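Local coordinates for PTS system, lactose-specific IIBC components (Streptococcus pneumoniae, PDB 3NBM), which probably relays a phosphoryl group to incoming lactose, as the IIB domain of a phosphoenolpyruvate-dependent sugar phosphotransferase system, at residues 18-30 with 89-103. Sequence-based numbering, arbitrary orientation. Where two conformers were deposited one is given.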
ATOM      1  N   THR A  18       0.855  -3.508  11.467  1.00  8.95           N
ATOM      2  CA  THR A  18      -0.068  -4.161  10.586  1.00  8.01           C
ATOM      3  C   THR A  18       0.272  -3.918   9.101  1.00  7.78           C
ATOM      4  O   THR A  18       0.001  -4.773   8.270  1.00  8.84           O
ATOM      5  CB  THR A  18      -1.526  -3.770  10.909  1.00 10.22           C
ATOM      6  OG1 THR A  18      -2.423  -4.610  10.187  1.00 12.29           O
ATOM      7  CG2 THR A  18      -1.849  -2.335  10.607  1.00 11.15           C
ATOM      8  N   SER A  19       0.853  -2.761   8.762  1.00  7.43           N
ATOM      9  CA  SER A  19       1.222  -2.482   7.373  1.00  6.97           C
ATOM     10  C   SER A  19       2.172  -3.538   6.791  1.00  7.19           C
ATOM     11  O   SER A  19       2.106  -3.879   5.611  1.00  7.39           O
ATOM     12  CB  SER A  19       1.839  -1.079   7.250  1.00  7.31           C
ATOM     13  OG  SER A  19       2.877  -0.882   8.167  1.00  8.26           O
ATOM     14  N   ALA A  20       3.064  -4.060   7.615  1.00  7.38           N
ATOM     15  CA  ALA A  20       4.002  -5.075   7.180  1.00  8.63           C
ATOM     16  C   ALA A  20       3.286  -6.358   6.740  1.00  8.55           C
ATOM     17  O   ALA A  20       3.792  -7.069   5.871  1.00  9.04           O
ATOM     18  CB  ALA A  20       5.018  -5.401   8.274  1.00  9.29           C
ATOM     19  N   GLN A  21       2.136  -6.667   7.345  0.50  8.59           N
ATOM     20  CA  GLN A  21       1.371  -7.866   6.989  0.50  8.85           C
ATOM     21  C   GLN A  21       0.941  -7.794   5.522  0.50  7.93           C
ATOM     22  O   GLN A  21       1.039  -8.775   4.783  0.50  9.18           O
ATOM     23  CB  GLN A  21       0.126  -8.005   7.874  0.50 10.01           C
ATOM     24  CG  GLN A  21       0.418  -8.115   9.357  0.50 11.13           C
ATOM     25  CD  GLN A  21       0.443  -9.552   9.825  0.50 11.26           C
ATOM     26  OE1 GLN A  21       0.560 -10.460   9.005  0.50 16.91           O
ATOM     27  NE2 GLN A  21       0.359  -9.767  11.136  0.50 11.84           N
ATOM     28  N   LEU A  22       0.435  -6.644   5.099  1.00  7.66           N
ATOM     29  CA  LEU A  22       0.048  -6.480   3.706  1.00  7.02           C
ATOM     30  C   LEU A  22       1.264  -6.385   2.784  1.00  6.41           C
ATOM     31  O   LEU A  22       1.266  -7.006   1.720  1.00  6.55           O
ATOM     32  CB  LEU A  22      -0.922  -5.317   3.502  1.00  7.56           C
ATOM     33  CG  LEU A  22      -1.415  -5.166   2.063  1.00  7.93           C
ATOM     34  CD1 LEU A  22      -2.138  -6.423   1.581  1.00  9.60           C
ATOM     35  CD2 LEU A  22      -2.297  -3.934   1.860  1.00  8.41           C
ATOM     36  N   ALA A  23       2.302  -5.635   3.173  1.00  6.41           N
ATOM     37  CA  ALA A  23       3.514  -5.581   2.334  1.00  6.24           C
ATOM     38  C   ALA A  23       4.069  -6.983   2.089  1.00  7.03           C
ATOM     39  O   ALA A  23       4.462  -7.312   0.963  1.00  7.28           O
ATOM     40  CB  ALA A  23       4.572  -4.656   2.956  1.00  7.29           C
ATOM     41  N   ASN A  24       4.116  -7.796   3.142  1.00  7.00           N
ATOM     42  CA  ASN A  24       4.611  -9.155   2.983  1.00  8.28           C
ATOM     43  C   ASN A  24       3.764  -9.979   2.019  1.00  7.32           C
ATOM     44  O   ASN A  24       4.300 -10.715   1.186  1.00  8.36           O
ATOM     45  CB  ASN A  24       4.648  -9.902   4.312  1.00  9.62           C
ATOM     46  CG  ASN A  24       5.703  -9.363   5.263  1.00 12.63           C
ATOM     47  OD1 ASN A  24       6.649  -8.688   4.861  1.00 15.31           O
ATOM     48  ND2 ASN A  24       5.557  -9.691   6.539  1.00 16.24           N
ATOM     49  N   ALA A  25       2.443  -9.868   2.129  1.00  7.49           N
ATOM     50  CA  ALA A  25       1.538 -10.604   1.246  1.00  7.72           C
ATOM     51  C   ALA A  25       1.730 -10.165  -0.207  1.00  7.27           C
ATOM     52  O   ALA A  25       1.770 -11.003  -1.112  1.00  7.98           O
ATOM     53  CB  ALA A  25       0.074 -10.447   1.713  1.00  8.48           C
ATOM     54  N   ILE A  26       1.836  -8.857  -0.433  1.00  6.72           N
ATOM     55  CA  ILE A  26       2.034  -8.340  -1.779  1.00  6.59           C
ATOM     56  C   ILE A  26       3.336  -8.887  -2.350  1.00  6.79           C
ATOM     57  O   ILE A  26       3.385  -9.359  -3.496  1.00  7.97           O
ATOM     58  CB  ILE A  26       2.073  -6.802  -1.786  1.00  6.51           C
ATOM     59  CG1 ILE A  26       0.700  -6.219  -1.438  1.00  6.98           C
ATOM     60  CG2 ILE A  26       2.608  -6.294  -3.151  1.00  7.31           C
ATOM     61  CD1 ILE A  26       0.725  -4.737  -1.080  1.00  7.32           C
ATOM     62  N   ASN A  27       4.400  -8.812  -1.557  1.00  6.92           N
ATOM     63  CA  ASN A  27       5.700  -9.284  -2.010  1.00  7.95           C
ATOM     64  C   ASN A  27       5.715 -10.778  -2.292  1.00  7.96           C
ATOM     65  O   ASN A  27       6.333 -11.217  -3.258  1.00  9.36           O
ATOM     66  CB  ASN A  27       6.810  -8.926  -1.019  1.00  7.16           C
ATOM     67  CG  ASN A  27       7.129  -7.457  -1.020  1.00  7.24           C
ATOM     68  OD1 ASN A  27       6.980  -6.797  -2.047  1.00  7.46           O
ATOM     69  ND2 ASN A  27       7.628  -6.942   0.108  1.00  7.84           N
ATOM     70  N   GLU A  28       5.052 -11.569  -1.456  1.00  8.59           N
ATOM     71  CA  GLU A  28       4.998 -13.002  -1.702  1.00  9.68           C
ATOM     72  C   GLU A  28       4.210 -13.249  -2.996  1.00  9.32           C
ATOM     73  O   GLU A  28       4.590 -14.103  -3.817  1.00 10.09           O
ATOM     74  CB  GLU A  28       4.365 -13.723  -0.507  1.00 11.16           C
ATOM     75  CG  GLU A  28       4.241 -15.262  -0.683  1.00 16.16           C
ATOM     76  CD  GLU A  28       3.719 -16.033   0.564  1.00 20.81           C
ATOM     77  OE1 GLU A  28       3.545 -15.438   1.666  1.00 24.53           O
ATOM     78  OE2 GLU A  28       3.517 -17.273   0.420  1.00 23.41           O
ATOM     79  N   GLY A  29       3.098 -12.553  -3.182  1.00  8.66           N
ATOM     80  CA  GLY A  29       2.325 -12.746  -4.399  1.00  9.07           C
ATOM     81  C   GLY A  29       3.127 -12.325  -5.621  1.00  8.82           C
ATOM     82  O   GLY A  29       3.152 -13.010  -6.643  1.00  9.30           O
ATOM     83  N   ALA A  30       3.805 -11.186  -5.535  1.00  9.02           N
ATOM     84  CA  ALA A  30       4.626 -10.709  -6.657  1.00  9.32           C
ATOM     85  C   ALA A  30       5.729 -11.716  -7.009  1.00  9.45           C
ATOM     86  O   ALA A  30       5.989 -12.028  -8.173  1.00  9.44           O
ATOM     87  CB  ALA A  30       5.239  -9.345  -6.326  1.00  9.87           C
ATOM     88  N   TYR A  89      -8.996  -5.543   4.354  1.00  8.74           N
ATOM     89  CA  TYR A  89      -7.565  -5.532   4.551  1.00  8.15           C
ATOM     90  C   TYR A  89      -7.067  -6.877   5.091  1.00  7.54           C
ATOM     91  O   TYR A  89      -6.077  -7.443   4.612  1.00  7.92           O
ATOM     92  CB  TYR A  89      -7.197  -4.386   5.492  1.00  8.63           C
ATOM     93  CG  TYR A  89      -5.729  -4.254   5.750  1.00  8.24           C
ATOM     94  CD1 TYR A  89      -4.949  -3.459   4.931  1.00  8.04           C
ATOM     95  CD2 TYR A  89      -5.099  -4.905   6.810  1.00  8.74           C
ATOM     96  CE1 TYR A  89      -3.614  -3.306   5.148  1.00  8.47           C
ATOM     97  CE2 TYR A  89      -3.747  -4.768   7.022  1.00  9.57           C
ATOM     98  CZ  TYR A  89      -3.018  -3.944   6.191  1.00  8.75           C
ATOM     99  OH  TYR A  89      -1.660  -3.757   6.387  1.00  9.80           O
ATOM    100  N   ILE A  90      -7.743  -7.389   6.122  1.00  7.96           N
ATOM    101  CA  ILE A  90      -7.309  -8.636   6.734  1.00  8.87           C
ATOM    102  C   ILE A  90      -7.382  -9.778   5.717  1.00  9.35           C
ATOM    103  O   ILE A  90      -6.470 -10.587   5.634  1.00 10.11           O
ATOM    104  CB  ILE A  90      -8.082  -8.923   8.045  1.00  9.56           C
ATOM    105  CG1 ILE A  90      -7.694  -7.877   9.104  1.00 10.84           C
ATOM    106  CG2 ILE A  90      -7.829 -10.362   8.508  1.00 11.28           C
ATOM    107  CD1 ILE A  90      -6.224  -7.847   9.531  1.00 11.95           C
ATOM    108  N   HIS A  91      -8.425  -9.820   4.903  1.00  9.70           N
ATOM    109  CA  HIS A  91      -8.477 -10.829   3.846  0.50 10.77           C
ATOM    110  C   HIS A  91      -7.294 -10.750   2.902  1.00 11.02           C
ATOM    111  O   HIS A  91      -6.714 -11.755   2.530  1.00 12.49           O
ATOM    112  CB  HIS A  91      -9.776 -10.746   3.037  0.50 11.97           C
ATOM    113  CG  HIS A  91     -10.950 -11.325   3.745  0.50 15.10           C
ATOM    114  ND1 HIS A  91     -12.215 -10.779   3.678  0.50 18.23           N
ATOM    115  CD2 HIS A  91     -11.045 -12.396   4.563  0.50 17.69           C
ATOM    116  CE1 HIS A  91     -13.040 -11.503   4.413  0.50 17.56           C
ATOM    117  NE2 HIS A  91     -12.354 -12.486   4.962  0.50 19.36           N
ATOM    118  N   LEU A  92      -6.907  -9.548   2.505  1.00 10.27           N
ATOM    119  CA  LEU A  92      -5.709  -9.415   1.678  1.00 10.07           C
ATOM    120  C   LEU A  92      -4.428  -9.903   2.347  1.00 10.00           C
ATOM    121  O   LEU A  92      -3.579 -10.500   1.682  1.00 10.35           O
ATOM    122  CB  LEU A  92      -5.492  -7.954   1.242  1.00 10.01           C
ATOM    123  CG  LEU A  92      -6.576  -7.270   0.383  1.00 10.74           C
ATOM    124  CD1 LEU A  92      -6.256  -5.807   0.230  1.00 13.62           C
ATOM    125  CD2 LEU A  92      -6.756  -7.927  -0.964  1.00 12.19           C
ATOM    126  N   THR A  93      -4.284  -9.674   3.649  1.00  9.87           N
ATOM    127  CA  THR A  93      -3.064 -10.096   4.331  1.00 10.84           C
ATOM    128  C   THR A  93      -2.887 -11.610   4.344  1.00 11.56           C
ATOM    129  O   THR A  93      -1.766 -12.099   4.488  1.00 13.15           O
ATOM    130  CB  THR A  93      -2.995  -9.595   5.792  1.00 10.53           C
ATOM    131  OG1 THR A  93      -4.006 -10.209   6.620  1.00 11.83           O
ATOM    132  CG2 THR A  93      -3.091  -8.080   5.857  1.00 11.43           C
ATOM    133  N   LYS A  94      -3.996 -12.335   4.192  1.00 11.57           N
ATOM    134  CA  LYS A  94      -4.005 -13.791   4.216  1.00 12.47           C
ATOM    135  C   LYS A  94      -3.898 -14.432   2.851  1.00 11.19           C
ATOM    136  O   LYS A  94      -3.866 -15.644   2.763  1.00 12.58           O
ATOM    137  CB  LYS A  94      -5.255 -14.280   4.947  1.00 13.84           C
ATOM    138  CG  LYS A  94      -5.218 -13.945   6.431  1.00 18.62           C
ATOM    139  CD  LYS A  94      -4.027 -14.603   7.150  1.00 23.64           C
ATOM    140  CE  LYS A  94      -2.772 -13.724   7.263  1.00 27.12           C
ATOM    141  NZ  LYS A  94      -1.988 -14.042   8.493  1.00 28.89           N
ATOM    142  N   SER A  95      -3.830 -13.635   1.790  1.00 10.01           N
ATOM    143  CA  SER A  95      -3.801 -14.176   0.441  1.00  9.84           C
ATOM    144  C   SER A  95      -2.850 -13.411  -0.452  1.00 10.06           C
ATOM    145  O   SER A  95      -3.223 -12.352  -0.970  1.00  9.79           O
ATOM    146  CB  SER A  95      -5.193 -14.172  -0.184  1.00 11.51           C
ATOM    147  OG  SER A  95      -5.120 -14.604  -1.549  1.00 12.62           O
ATOM    148  N   PRO A  96      -1.646 -13.962  -0.665  1.00  9.50           N
ATOM    149  CA  PRO A  96      -0.731 -13.297  -1.585  1.00  9.61           C
ATOM    150  C   PRO A  96      -1.319 -13.025  -2.967  1.00  8.71           C
ATOM    151  O   PRO A  96      -1.073 -11.964  -3.565  1.00  8.61           O
ATOM    152  CB  PRO A  96       0.475 -14.233  -1.629  1.00 10.53           C
ATOM    153  CG  PRO A  96       0.448 -14.895  -0.237  1.00 10.83           C
ATOM    154  CD  PRO A  96      -1.004 -15.093   0.045  1.00 10.30           C
ATOM    155  N   SER A  97      -2.078 -13.972  -3.506  1.00  8.86           N
ATOM    156  CA  SER A  97      -2.658 -13.770  -4.836  1.00  9.38           C
ATOM    157  C   SER A  97      -3.657 -12.604  -4.825  1.00  8.42           C
ATOM    158  O   SER A  97      -3.653 -11.776  -5.740  1.00  9.06           O
ATOM    159  CB  SER A  97      -3.332 -15.063  -5.347  1.00  9.80           C
ATOM    160  OG  SER A  97      -2.416 -16.135  -5.470  1.00 11.95           O
ATOM    161  N   LYS A  98      -4.530 -12.540  -3.816  1.00  8.61           N
ATOM    162  CA  LYS A  98      -5.474 -11.435  -3.741  1.00  9.09           C
ATOM    163  C   LYS A  98      -4.770 -10.114  -3.464  1.00  8.41           C
ATOM    164  O   LYS A  98      -5.183  -9.076  -4.002  1.00  8.47           O
ATOM    165  CB  LYS A  98      -6.555 -11.687  -2.674  1.00 10.00           C
ATOM    166  CG  LYS A  98      -7.490 -12.836  -3.053  1.00 14.42           C
ATOM    167  CD  LYS A  98      -8.478 -13.183  -1.930  1.00 20.01           C
ATOM    168  CE  LYS A  98      -9.046 -14.605  -2.105  1.00 24.73           C
ATOM    169  NZ  LYS A  98      -8.031 -15.719  -1.871  1.00 25.41           N
ATOM    170  N   ALA A  99      -3.728 -10.131  -2.635  1.00  8.24           N
ATOM    171  CA  ALA A  99      -2.975  -8.897  -2.322  1.00  7.86           C
ATOM    172  C   ALA A  99      -2.338  -8.335  -3.600  1.00  8.01           C
ATOM    173  O   ALA A  99      -2.419  -7.138  -3.849  1.00  8.25           O
ATOM    174  CB  ALA A  99      -1.945  -9.169  -1.226  1.00  8.38           C
ATOM    175  N   LEU A 100      -1.725  -9.198  -4.408  1.00  8.31           N
ATOM    176  CA  LEU A 100      -1.107  -8.753  -5.652  1.00  8.34           C
ATOM    177  C   LEU A 100      -2.167  -8.214  -6.617  1.00  8.34           C
ATOM    178  O   LEU A 100      -1.998  -7.179  -7.255  1.00  8.40           O
ATOM    179  CB  LEU A 100      -0.352  -9.914  -6.307  1.00  9.21           C
ATOM    180  CG  LEU A 100       0.305  -9.544  -7.632  1.00 10.65           C
ATOM    181  CD1 LEU A 100       1.442  -8.507  -7.414  1.00 11.89           C
ATOM    182  CD2 LEU A 100       0.832 -10.776  -8.327  1.00 12.32           C
ATOM    183  N   GLN A 101      -3.269  -8.950  -6.753  1.00  8.36           N
ATOM    184  CA  GLN A 101      -4.348  -8.495  -7.629  1.00  9.43           C
ATOM    185  C   GLN A 101      -4.898  -7.130  -7.204  1.00  9.14           C
ATOM    186  O   GLN A 101      -5.151  -6.279  -8.035  1.00 10.06           O
ATOM    187  CB  GLN A 101      -5.449  -9.531  -7.665  1.00 11.02           C
ATOM    188  CG  GLN A 101      -6.567  -9.209  -8.557  1.00 15.89           C
ATOM    189  CD  GLN A 101      -7.687 -10.196  -8.363  1.00 20.43           C
ATOM    190  OE1 GLN A 101      -8.275 -10.326  -7.250  1.00 25.13           O
ATOM    191  NE2 GLN A 101      -7.998 -10.917  -9.431  1.00 20.41           N
ATOM    192  N   PHE A 102      -5.029  -6.923  -5.906  1.00  9.12           N
ATOM    193  CA  PHE A 102      -5.479  -5.652  -5.373  1.00  8.53           C
ATOM    194  C   PHE A 102      -4.547  -4.510  -5.803  1.00  8.76           C
ATOM    195  O   PHE A 102      -5.002  -3.456  -6.218  1.00  9.42           O
ATOM    196  CB  PHE A 102      -5.557  -5.740  -3.848  1.00  8.44           C
ATOM    197  CG  PHE A 102      -5.992  -4.470  -3.179  1.00  8.40           C
ATOM    198  CD1 PHE A 102      -7.335  -4.213  -2.946  1.00 10.81           C
ATOM    199  CD2 PHE A 102      -5.061  -3.547  -2.742  1.00 10.01           C
ATOM    200  CE1 PHE A 102      -7.723  -3.049  -2.306  1.00 11.52           C
ATOM    201  CE2 PHE A 102      -5.468  -2.399  -2.107  1.00 11.01           C
ATOM    202  CZ  PHE A 102      -6.792  -2.172  -1.881  1.00 11.96           C
ATOM    203  N   VAL A 103      -3.239  -4.726  -5.676  1.00  7.99           N
ATOM    204  CA  VAL A 103      -2.272  -3.709  -6.085  1.00  8.16           C
ATOM    205  C   VAL A 103      -2.458  -3.359  -7.562  1.00  9.22           C
ATOM    206  O   VAL A 103      -2.608  -2.195  -7.936  1.00  9.64           O
ATOM    207  CB  VAL A 103      -0.831  -4.178  -5.803  1.00  8.07           C
ATOM    208  CG1 VAL A 103       0.180  -3.333  -6.595  1.00  9.98           C
ATOM    209  CG2 VAL A 103      -0.548  -4.166  -4.300  1.00  8.26           C
TER
HETATM  210  O   HOH W   1       0.854 -11.419   5.564  1.00 28.64           O
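The Tyr89 ring reaches Thr18, at the N-terminal end of the 18-30 segment, with Thr18 O at its edge, in the ring plane. Leu22 CD2 comes obliquely to the ring, 3.6 Å from Tyr89 CE1, and Thr18 OG1 is also oblique, beside CE2. Tyr89 CG stands anti to the backbone N (chi1 -179°), which carries the hydroxyl across to the other helix. There Tyr89 OH donates to Thr18 O at 2.7 Å. The donor sits above the carbonyl plane, 53° out of it, and Gln21 N reaches the same oxygen from the opposite face. Within 89-103, Leu92 CD1 lies over the centre of one face of the Phe102 ring, packing the two C-terminal helices together.

Leu22 is a knob in a hole made by Tyr89, Leu92, Thr93 and Ala99. Its CD1 branch lies 3.7 Å from Leu92 CB. Beside it, Ala25 CB meets Ala99 CB at 3.8 Å. The Ile26 and Val103 side chains cross at about a right angle, with Ile26 CD1 3.5 Å from Val103 CG2. The 96-103 segment crosses the 18-30 segment at nearly a right angle, axes 7.2 Å apart. Gly29 allows this closeness because it has no side chain to meet Pro96 O; its CA makes a CH...O contact there instead. Extended Glu28 crosses Pro96 obliquely, its CD 3.6 Å from Pro96 CG.

Ile58 of the four-stranded parallel sheet (order 2-1-3-4) touches Leu22, Ile26 and Phe102. The helices thus pack together on the sheet of an alpha/beta domain, consistent with the lactose/cellobiose IIB family. The chemistry is mainly apolar; the tyrosine hydroxyl binds Thr18 O, and one water, donating to both, links Gln21 O with Thr93 O.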